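Local coordinates for SIR4-interacting protein SIF2 (Saccharomyces cerevisiae, PDB 1R5M), which antagonizes telomeric silencing in yeast, belongs to the Set3C corepressor complex and may recruit SIR4 to non-telomeric sites, at residues Trp157-Thr162 with Val215-Phe220; Ile164-Val169 with Ile174-Ile179; Phe230-Gln233 with Thr238-Gly241; Asp257-Leu262 with Val298-Val303. One frame throughout, in Å; residues are numbered along the deposited sequence.

Interaction 1 (Trp157-Thr162 with Val215-Phe220); sequences WNKDGT and VDDDKF
Asn158 makes the direct link to Asp217: its ND2 reaches the backbone O of Asp217 at 3.3 Å, a weak hydrogen bond but an almost straight one, 172° at the hydrogen. Both residues sit in type I beta turns, Asn158 to Gly161 and Asp216 to Lys219. Each turn joins the first two strands of a WD40 propeller blade, so the contact ties repeat WD 3 to repeat WD 4.

The firm part is the buried amide of Asn158. A chi1 of 79° tucks CG between the backbone N and carbonyl carbon and folds the amide over its own turn. There OD1 receives the N-H of Thr162 on an in-plane lone pair, 3.0 Å from Thr162 N to Asn158 OD1, and His163 N bonds to the same oxygen. Beside it, Asp160 OD1 takes the Thr162 hydroxyl on its syn side and a weak bond from Asn158 ND2 at 3.1 Å.

The other side is loose and exposed. Lys159 swings outward until its NZ is 6.7 Å from Asp217 OD1, too far for a salt bridge. Between the two backbones, a water accepts from Lys159 N at 2.7 Å and donates to Asp216 O at 3.0 Å, bridging the two turns. What joins these two turns is thus a neutral amide and a water, both reading backbone atoms, and the contact probably depends little on charge pairing.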
# COMPACT_ATOMS: atom_id res chain seq x y z
N TRP A 157 3.08 6.92 8.40
CA TRP A 157 2.85 7.81 9.54
C TRP A 157 2.84 7.01 10.83
O TRP A 157 2.36 5.88 10.86
CB TRP A 157 1.49 8.49 9.44
CG TRP A 157 1.34 9.54 8.41
CD1 TRP A 157 1.13 9.38 7.08
CD2 TRP A 157 1.32 10.95 8.65
NE1 TRP A 157 0.95 10.60 6.47
CE2 TRP A 157 1.06 11.58 7.42
CE3 TRP A 157 1.48 11.74 9.80
CZ2 TRP A 157 0.97 12.97 7.29
CZ3 TRP A 157 1.38 13.12 9.68
CH2 TRP A 157 1.13 13.72 8.43
N ASN A 158 3.33 7.61 11.91
CA ASN A 158 3.29 6.91 13.19
C ASN A 158 1.92 7.15 13.81
O ASN A 158 1.12 7.93 13.29
CB ASN A 158 4.43 7.38 14.11
CG ASN A 158 4.16 8.70 14.78
OD1 ASN A 158 3.51 9.58 14.22
ND2 ASN A 158 4.69 8.86 15.99
N LYS A 159 1.65 6.46 14.92
CA LYS A 159 0.37 6.53 15.62
C LYS A 159 -0.25 7.90 15.88
O LYS A 159 -1.39 8.15 15.49
CB LYS A 159 0.49 5.78 16.95
CG LYS A 159 -0.82 5.61 17.71
CD LYS A 159 -1.79 4.72 16.95
CE LYS A 159 -3.10 4.57 17.70
NZ LYS A 159 -4.07 3.72 16.94
N ASP A 160 0.49 8.80 16.52
CA ASP A 160 -0.05 10.12 16.84
C ASP A 160 0.09 11.21 15.78
O ASP A 160 -0.25 12.36 16.03
CB ASP A 160 0.52 10.62 18.17
CG ASP A 160 2.02 10.47 18.24
OD1 ASP A 160 2.70 10.82 17.25
OD2 ASP A 160 2.52 10.02 19.29
N GLY A 161 0.60 10.84 14.60
CA GLY A 161 0.74 11.81 13.52
C GLY A 161 1.81 12.88 13.69
O GLY A 161 1.67 13.99 13.17
N THR A 162 2.88 12.54 14.40
CA THR A 162 3.96 13.48 14.65
C THR A 162 5.22 13.15 13.86
O THR A 162 6.08 14.01 13.67
CB THR A 162 4.32 13.53 16.14
OG1 THR A 162 4.67 12.22 16.60
CG2 THR A 162 3.14 14.04 16.96
N VAL A 215 6.32 -0.04 14.18
CA VAL A 215 5.94 -1.18 15.00
C VAL A 215 5.62 -0.77 16.44
O VAL A 215 5.36 -1.61 17.30
CB VAL A 215 7.03 -2.28 15.00
CG1 VAL A 215 7.22 -2.79 13.59
CG2 VAL A 215 8.33 -1.73 15.55
N ASP A 216 5.65 0.54 16.67
CA ASP A 216 5.34 1.12 17.97
C ASP A 216 5.31 2.63 17.75
O ASP A 216 5.67 3.11 16.67
CB ASP A 216 6.41 0.77 19.01
CG ASP A 216 5.88 0.80 20.44
OD1 ASP A 216 4.82 1.43 20.67
OD2 ASP A 216 6.53 0.21 21.33
N ASP A 217 4.87 3.39 18.75
CA ASP A 217 4.80 4.83 18.62
C ASP A 217 6.17 5.43 18.31
O ASP A 217 6.27 6.48 17.67
CB ASP A 217 4.24 5.45 19.90
CG ASP A 217 2.83 5.00 20.20
OD1 ASP A 217 1.93 5.27 19.38
OD2 ASP A 217 2.61 4.37 21.26
N ASP A 218 7.23 4.75 18.76
CA ASP A 218 8.59 5.24 18.55
C ASP A 218 9.55 4.19 18.01
O ASP A 218 10.76 4.31 18.18
CB ASP A 218 9.13 5.79 19.87
CG ASP A 218 9.35 4.69 20.90
OD1 ASP A 218 8.56 3.72 20.91
OD2 ASP A 218 10.29 4.82 21.72
N LYS A 219 9.02 3.16 17.36
CA LYS A 219 9.87 2.10 16.81
C LYS A 219 9.41 1.79 15.40
O LYS A 219 8.22 1.85 15.11
CB LYS A 219 9.80 0.84 17.67
CG LYS A 219 10.14 1.06 19.14
CD LYS A 219 9.96 -0.22 19.94
CE LYS A 219 10.14 0.03 21.44
NZ LYS A 219 9.13 0.99 21.96
N PHE A 220 10.35 1.45 14.53
CA PHE A 220 10.01 1.14 13.15
C PHE A 220 10.98 0.15 12.52
O PHE A 220 12.05 -0.12 13.07
CB PHE A 220 9.97 2.44 12.34
CG PHE A 220 11.25 3.24 12.39
CD1 PHE A 220 12.25 3.06 11.44
CD2 PHE A 220 11.45 4.19 13.40
CE1 PHE A 220 13.43 3.80 11.49
CE2 PHE A 220 12.63 4.94 13.45
CZ PHE A 220 13.62 4.74 12.49
O HOH W 1 3.22 4.26 15.37

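Interaction 2 (Ile164-Val169 with Ile174-Ile179); sequences IISMDV and ILWNVI
Trp176 lies obliquely across Ile164 and reaches on toward Ser166. Its CB starts 3.8 Å from Ile164 CG1. CG lies beside the backbone N (chi1 -55°), a setting that lays the pyrrole edge along the neighbouring strand, and the next ring carbon, CD1, stays against the same methylene, 3.7 Å from Ile164 CG1. At that edge NE1 donates to Ser166 OG over 2.8 Å, with the oxygen only 2° out of the ring plane. Ile174 CG2 lies over one face, 3.3 Å above the ring plane, offset toward the rim.

Strands 163-168 and 173-177 are the second and third of a four-stranded WD40 blade, and this is the Asp-His-Ser-Trp tetrad of that family: Ser166 OG also bonds His148 NE2, whose ring passes on through ND1 to Asp168 OD2. A phenylalanine in place of Trp176 would keep a ring against Ile164 but lose the N-H, and would probably leave the buried Ser166 hydroxyl without its indole partner and weaken the link from His148 through Ser166 to strand 173-177.

Ile164 and Trp176 form one antiparallel hydrogen-bonded pair, its Trp176 N to Ile164 O bond 2.9 Å long and practically straight; Ser166 and Ile174 form the next. Between them Ile165 faces Leu175 in a non-hydrogen-bonded pair, their side chains on the sheet face that packs against Phe220. Ile164 CG2 also meets Val178 CG2 at 4.0 Å.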
# COMPACT_ATOMS: atom_id res chain seq x y z
N ILE A 164 6.99 10.66 10.44
CA ILE A 164 6.79 9.81 9.27
C ILE A 164 8.13 9.22 8.89
O ILE A 164 9.19 9.76 9.26
CB ILE A 164 6.25 10.57 8.02
CG1 ILE A 164 7.24 11.66 7.59
CG2 ILE A 164 4.88 11.15 8.30
CD1 ILE A 164 6.97 12.20 6.19
N ILE A 165 8.08 8.10 8.20
CA ILE A 165 9.28 7.45 7.68
C ILE A 165 9.05 7.47 6.19
O ILE A 165 7.96 7.13 5.72
CB ILE A 165 9.39 5.98 8.10
CG1 ILE A 165 9.47 5.86 9.61
CG2 ILE A 165 10.61 5.35 7.44
CD1 ILE A 165 9.15 4.47 10.10
N SER A 166 10.05 7.89 5.43
CA SER A 166 9.92 7.91 3.98
C SER A 166 11.11 7.18 3.38
O SER A 166 12.21 7.24 3.92
CB SER A 166 9.86 9.35 3.45
OG SER A 166 11.01 10.10 3.84
N MET A 167 10.88 6.47 2.29
CA MET A 167 11.96 5.75 1.64
C MET A 167 11.84 5.92 0.14
O MET A 167 10.73 5.94 -0.40
CB MET A 167 11.91 4.26 1.99
CG MET A 167 13.11 3.47 1.45
SD MET A 167 13.18 1.78 2.09
CE MET A 167 11.80 1.10 1.23
N ASP A 168 12.98 6.07 -0.53
CA ASP A 168 12.97 6.22 -1.98
C ASP A 168 13.49 4.96 -2.66
O ASP A 168 13.87 4.00 -2.00
CB ASP A 168 13.77 7.47 -2.43
CG ASP A 168 15.24 7.42 -2.02
OD1 ASP A 168 15.87 6.35 -2.11
OD2 ASP A 168 15.77 8.48 -1.62
N VAL A 169 13.50 4.97 -3.99
CA VAL A 169 13.94 3.82 -4.77
C VAL A 169 15.38 3.40 -4.53
O VAL A 169 15.73 2.24 -4.73
CB VAL A 169 13.75 4.06 -6.29
CG1 VAL A 169 12.28 4.21 -6.61
CG2 VAL A 169 14.52 5.28 -6.72
N ILE A 174 14.39 8.04 5.48
CA ILE A 174 14.45 9.18 6.39
C ILE A 174 13.35 9.17 7.45
O ILE A 174 12.20 8.87 7.15
CB ILE A 174 14.31 10.50 5.59
CG1 ILE A 174 15.38 10.58 4.51
CG2 ILE A 174 14.38 11.69 6.54
CD1 ILE A 174 16.80 10.59 5.03
N LEU A 175 13.73 9.51 8.68
CA LEU A 175 12.80 9.62 9.79
C LEU A 175 12.62 11.13 9.97
O LEU A 175 13.59 11.85 10.21
CB LEU A 175 13.39 9.03 11.07
CG LEU A 175 12.66 9.43 12.36
CD1 LEU A 175 11.24 8.89 12.36
CD2 LEU A 175 13.44 8.90 13.56
N TRP A 176 11.39 11.60 9.82
CA TRP A 176 11.09 13.02 9.94
C TRP A 176 10.21 13.38 11.12
O TRP A 176 9.38 12.58 11.55
CB TRP A 176 10.31 13.54 8.73
CG TRP A 176 10.88 13.33 7.37
CD1 TRP A 176 10.78 12.21 6.60
CD2 TRP A 176 11.56 14.30 6.58
NE1 TRP A 176 11.35 12.43 5.37
CE2 TRP A 176 11.84 13.71 5.33
CE3 TRP A 176 11.96 15.63 6.80
CZ2 TRP A 176 12.50 14.39 4.31
CZ3 TRP A 176 12.62 16.31 5.78
CH2 TRP A 176 12.88 15.69 4.55
N ASN A 177 10.41 14.58 11.64
CA ASN A 177 9.51 15.11 12.64
C ASN A 177 8.67 15.85 11.60
O ASN A 177 9.11 16.85 11.04
CB ASN A 177 10.18 16.10 13.58
CG ASN A 177 9.18 16.85 14.43
OD1 ASN A 177 8.12 17.25 13.95
ND2 ASN A 177 9.51 17.05 15.71
N VAL A 178 7.49 15.33 11.29
CA VAL A 178 6.65 15.90 10.25
C VAL A 178 6.09 17.29 10.53
O VAL A 178 5.80 18.05 9.61
CB VAL A 178 5.49 14.92 9.91
CG1 VAL A 178 4.36 15.05 10.92
CG2 VAL A 178 5.00 15.18 8.49
N ILE A 179 5.96 17.64 11.81
CA ILE A 179 5.45 18.95 12.18
C ILE A 179 6.49 20.04 11.96
O ILE A 179 6.18 21.09 11.40
CB ILE A 179 4.96 18.95 13.65
CG1 ILE A 179 3.71 18.06 13.76
CG2 ILE A 179 4.66 20.37 14.11
CD1 ILE A 179 3.17 17.91 15.17

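Interaction 3 (Phe230-Gln233 with Thr238-Gly241); sequences FVYQ and TPTG
A classic beta bulge, in which Thr240 and Gly241 both face Val231, leads the chain into the outermost strand, 241-243, of the blade built on repeat WD 4. Val231 N donates to Gly241 O at 2.9 Å, while Val231 O accepts from Thr240 N at 2.8 Å. Farther back, a water bridges the two segments, accepting from Gln233 N and lying 2.8 Å from Thr238 O.

Pro239 lies alongside both aromatic residues. Its CG rests 3.4 Å from Tyr232 CE2 and also touches Phe230, 3.7 Å from CD2 of that ring, while its CB lies over one face of the tyrosine, toward the rim. The Tyr232 CB leaves the strand on the side away from the loop, but chi1 of -64° carries the ring back alongside the proline. The tyrosine OH ends at the edge of the Phe230 ring, in its plane. Across the strand, Thr240 CG2 packs on Gln233 CB at 3.9 Å.

Strand 229-233 runs between 219-223, whose Val221 touches Val231, and the outermost strand 241-243. Tyr232 meanwhile meets Phe187 of strand 182-187, in the preceding blade.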
# COMPACT_ATOMS: atom_id res chain seq x y z
N PHE A 230 15.76 -4.45 9.53
CA PHE A 230 16.35 -3.77 10.68
C PHE A 230 15.30 -3.08 11.53
O PHE A 230 14.38 -2.45 11.00
CB PHE A 230 17.38 -2.74 10.20
CG PHE A 230 18.70 -3.33 9.77
CD1 PHE A 230 18.80 -4.65 9.35
CD2 PHE A 230 19.85 -2.54 9.75
CE1 PHE A 230 20.02 -5.18 8.93
CE2 PHE A 230 21.07 -3.06 9.33
CZ PHE A 230 21.16 -4.38 8.92
N VAL A 231 15.43 -3.20 12.85
CA VAL A 231 14.49 -2.58 13.78
C VAL A 231 15.18 -1.38 14.43
O VAL A 231 16.34 -1.48 14.84
CB VAL A 231 14.05 -3.56 14.88
CG1 VAL A 231 12.91 -2.96 15.69
CG2 VAL A 231 13.62 -4.89 14.25
N TYR A 232 14.46 -0.27 14.53
CA TYR A 232 15.00 0.95 15.13
C TYR A 232 14.07 1.61 16.13
O TYR A 232 12.87 1.39 16.13
CB TYR A 232 15.31 2.00 14.06
CG TYR A 232 16.39 1.64 13.07
CD1 TYR A 232 16.08 0.93 11.91
CD2 TYR A 232 17.71 2.02 13.29
CE1 TYR A 232 17.07 0.63 10.97
CE2 TYR A 232 18.70 1.73 12.36
CZ TYR A 232 18.37 1.03 11.21
OH TYR A 232 19.35 0.75 10.28
N GLN A 233 14.67 2.46 16.96
CA GLN A 233 13.94 3.25 17.93
C GLN A 233 14.27 4.68 17.50
O GLN A 233 15.39 4.95 17.07
CB GLN A 233 14.45 2.99 19.35
CG GLN A 233 13.60 3.60 20.44
CD GLN A 233 14.11 3.26 21.82
OE1 GLN A 233 15.24 3.57 22.18
NE2 GLN A 233 13.26 2.61 22.62
N THR A 238 21.66 3.31 16.00
CA THR A 238 22.03 1.90 15.94
C THR A 238 20.78 1.03 16.06
O THR A 238 19.96 1.23 16.95
CB THR A 238 22.99 1.52 17.08
OG1 THR A 238 24.15 2.35 17.03
CG2 THR A 238 23.41 0.06 16.96
N PRO A 239 20.61 0.05 15.15
CA PRO A 239 19.44 -0.83 15.19
C PRO A 239 19.30 -1.51 16.55
O PRO A 239 20.30 -1.91 17.15
CB PRO A 239 19.73 -1.84 14.09
CG PRO A 239 20.54 -1.06 13.11
CD PRO A 239 21.48 -0.28 14.01
N THR A 240 18.07 -1.62 17.04
CA THR A 240 17.82 -2.27 18.32
C THR A 240 17.76 -3.78 18.10
O THR A 240 17.84 -4.56 19.05
CB THR A 240 16.48 -1.81 18.94
OG1 THR A 240 15.42 -2.02 18.00
CG2 THR A 240 16.55 -0.33 19.31
N GLY A 241 17.61 -4.17 16.84
CA GLY A 241 17.54 -5.58 16.51
C GLY A 241 17.51 -5.82 15.01
O GLY A 241 17.36 -4.88 14.23
O HOH W 2 17.48 2.44 16.92

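Interaction 4 (Asp257-Leu262 with Val298-Val303); sequences DTNKLL and VGDDKV
Asn259 ND2 donates to the backbone O of Asp300 at 2.9 Å, and this is the one hydrogen bond joining the two segments. It links two WD40 propeller blades: 257-262 rounds the corner between the first two strands of WD 5, and 298-303 does the same in WD 6. Asp300 O lies practically in the plane of the Asn259 amide, although the bond is bent to 144° at the hydrogen.

The other end of the amide faces its own loop. Asn259 OD1 accepts from Leu261 N at 2.9 Å, closing an Asx turn, with the N-H coming from above the carbonyl plane. A chi1 of 62°, with CG lodged between the backbone N and carbonyl carbon, lets one flat group serve both loops at once. An alanine here would remove both polar ends, and would probably leave the Asp300 carbonyl without this donor and the Asx turn without its acceptor. Trp297 of strand 292-298 backs the asparagine.

Toward the surface Thr258 stands across Asp300 at about a right angle, its CG2 methyl 3.3 Å from Asp300 OD1, a plain touch of methyl on carboxylate at the exposed Thr258. Lys260 folds back over its loop: its NZ bonds the backbone O of Asp257 at 3.0 Å and makes a salt bridge with Asp257 OD1 at 2.9 Å, the ammonium above the carboxylate plane.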
# COMPACT_ATOMS: atom_id res chain seq x y z
N ASP A 257 -1.27 -3.88 15.16
CA ASP A 257 -1.18 -3.29 16.49
C ASP A 257 -1.99 -3.99 17.57
O ASP A 257 -1.91 -3.63 18.74
CB ASP A 257 -1.57 -1.81 16.42
CG ASP A 257 -1.08 -1.03 17.62
OD1 ASP A 257 0.11 -1.18 17.98
OD2 ASP A 257 -1.87 -0.26 18.20
N THR A 258 -2.78 -4.99 17.19
CA THR A 258 -3.57 -5.73 18.17
C THR A 258 -2.81 -6.96 18.65
O THR A 258 -2.65 -7.15 19.85
CB THR A 258 -4.94 -6.16 17.61
OG1 THR A 258 -5.71 -4.99 17.29
CG2 THR A 258 -5.70 -6.99 18.64
N ASN A 259 -2.35 -7.80 17.72
CA ASN A 259 -1.61 -8.99 18.11
C ASN A 259 -0.10 -8.71 18.23
O ASN A 259 0.67 -9.59 18.62
CB ASN A 259 -1.86 -10.15 17.13
CG ASN A 259 -1.41 -9.84 15.72
OD1 ASN A 259 -0.64 -8.92 15.48
ND2 ASN A 259 -1.89 -10.64 14.76
N LYS A 260 0.30 -7.48 17.91
CA LYS A 260 1.69 -7.05 17.99
C LYS A 260 2.66 -7.86 17.14
O LYS A 260 3.81 -8.08 17.52
CB LYS A 260 2.16 -7.06 19.45
CG LYS A 260 1.29 -6.24 20.39
CD LYS A 260 1.23 -4.78 19.97
CE LYS A 260 0.39 -3.96 20.95
NZ LYS A 260 0.26 -2.55 20.51
N LEU A 261 2.19 -8.31 15.98
CA LEU A 261 3.03 -9.08 15.08
C LEU A 261 3.29 -8.32 13.79
O LEU A 261 2.44 -7.56 13.32
CB LEU A 261 2.37 -10.42 14.74
CG LEU A 261 2.10 -11.38 15.90
CD1 LEU A 261 1.35 -12.60 15.38
CD2 LEU A 261 3.42 -11.80 16.54
N LEU A 262 4.47 -8.54 13.23
CA LEU A 262 4.86 -7.91 11.98
C LEU A 262 4.77 -8.92 10.85
O LEU A 262 5.28 -10.04 10.97
CB LEU A 262 6.30 -7.40 12.05
CG LEU A 262 6.88 -6.86 10.74
CD1 LEU A 262 6.19 -5.55 10.38
CD2 LEU A 262 8.38 -6.65 10.88
N VAL A 298 -5.52 -10.19 7.89
CA VAL A 298 -6.95 -10.44 7.76
C VAL A 298 -7.30 -10.77 9.20
O VAL A 298 -7.20 -11.91 9.65
CB VAL A 298 -7.25 -11.64 6.85
CG1 VAL A 298 -8.74 -11.90 6.81
CG2 VAL A 298 -6.72 -11.36 5.44
N GLY A 299 -7.70 -9.74 9.95
CA GLY A 299 -8.00 -9.96 11.35
C GLY A 299 -6.67 -10.16 12.06
O GLY A 299 -5.64 -9.62 11.63
N ASP A 300 -6.68 -10.94 13.13
CA ASP A 300 -5.47 -11.18 13.91
C ASP A 300 -4.88 -12.57 13.76
O ASP A 300 -3.76 -12.82 14.22
CB ASP A 300 -5.76 -10.94 15.39
CG ASP A 300 -6.21 -9.52 15.68
OD1 ASP A 300 -6.90 -9.32 16.70
OD2 ASP A 300 -5.87 -8.61 14.89
N ASP A 301 -5.61 -13.48 13.12
CA ASP A 301 -5.14 -14.86 12.98
C ASP A 301 -4.85 -15.31 11.56
O ASP A 301 -4.51 -16.48 11.35
CB ASP A 301 -6.17 -15.83 13.58
CG ASP A 301 -6.69 -15.37 14.93
OD1 ASP A 301 -5.88 -15.08 15.82
OD2 ASP A 301 -7.93 -15.30 15.08
N LYS A 302 -4.98 -14.41 10.60
CA LYS A 302 -4.73 -14.77 9.20
C LYS A 302 -4.05 -13.64 8.44
O LYS A 302 -4.11 -12.49 8.85
CB LYS A 302 -6.05 -15.09 8.49
CG LYS A 302 -6.91 -16.16 9.16
CD LYS A 302 -8.22 -16.36 8.39
CE LYS A 302 -9.16 -17.29 9.13
NZ LYS A 302 -9.62 -16.71 10.43
N VAL A 303 -3.40 -14.00 7.34
CA VAL A 303 -2.77 -13.02 6.46
C VAL A 303 -3.09 -13.47 5.05
O VAL A 303 -3.35 -14.66 4.80
CB VAL A 303 -1.23 -12.93 6.64
CG1 VAL A 303 -0.91 -12.33 8.01
CG2 VAL A 303 -0.58 -14.29 6.49

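Overall arrangement
Three of the four contacts cluster in the WD 3 and WD 4 blades. Interaction 2 is nested along the chain within the loop closed by interaction 1; their centres are 11 Å apart, and they meet through Thr162 with Val178 and Phe220 with Ile165. Interaction 3 follows, 14 Å from interaction 1 between centres, on the same sheet, since strands 219-223 and 229-233 are neighbours. Interaction 4 comes last, in WD 5 and WD 6, about 17 Å from interaction 1 and 25 Å from interaction 2 between centres. Interactions 1 and 4 join blades through corresponding turns, whereas 2 and 3 build single blades, so the propeller is held within its blades and from blade to blade.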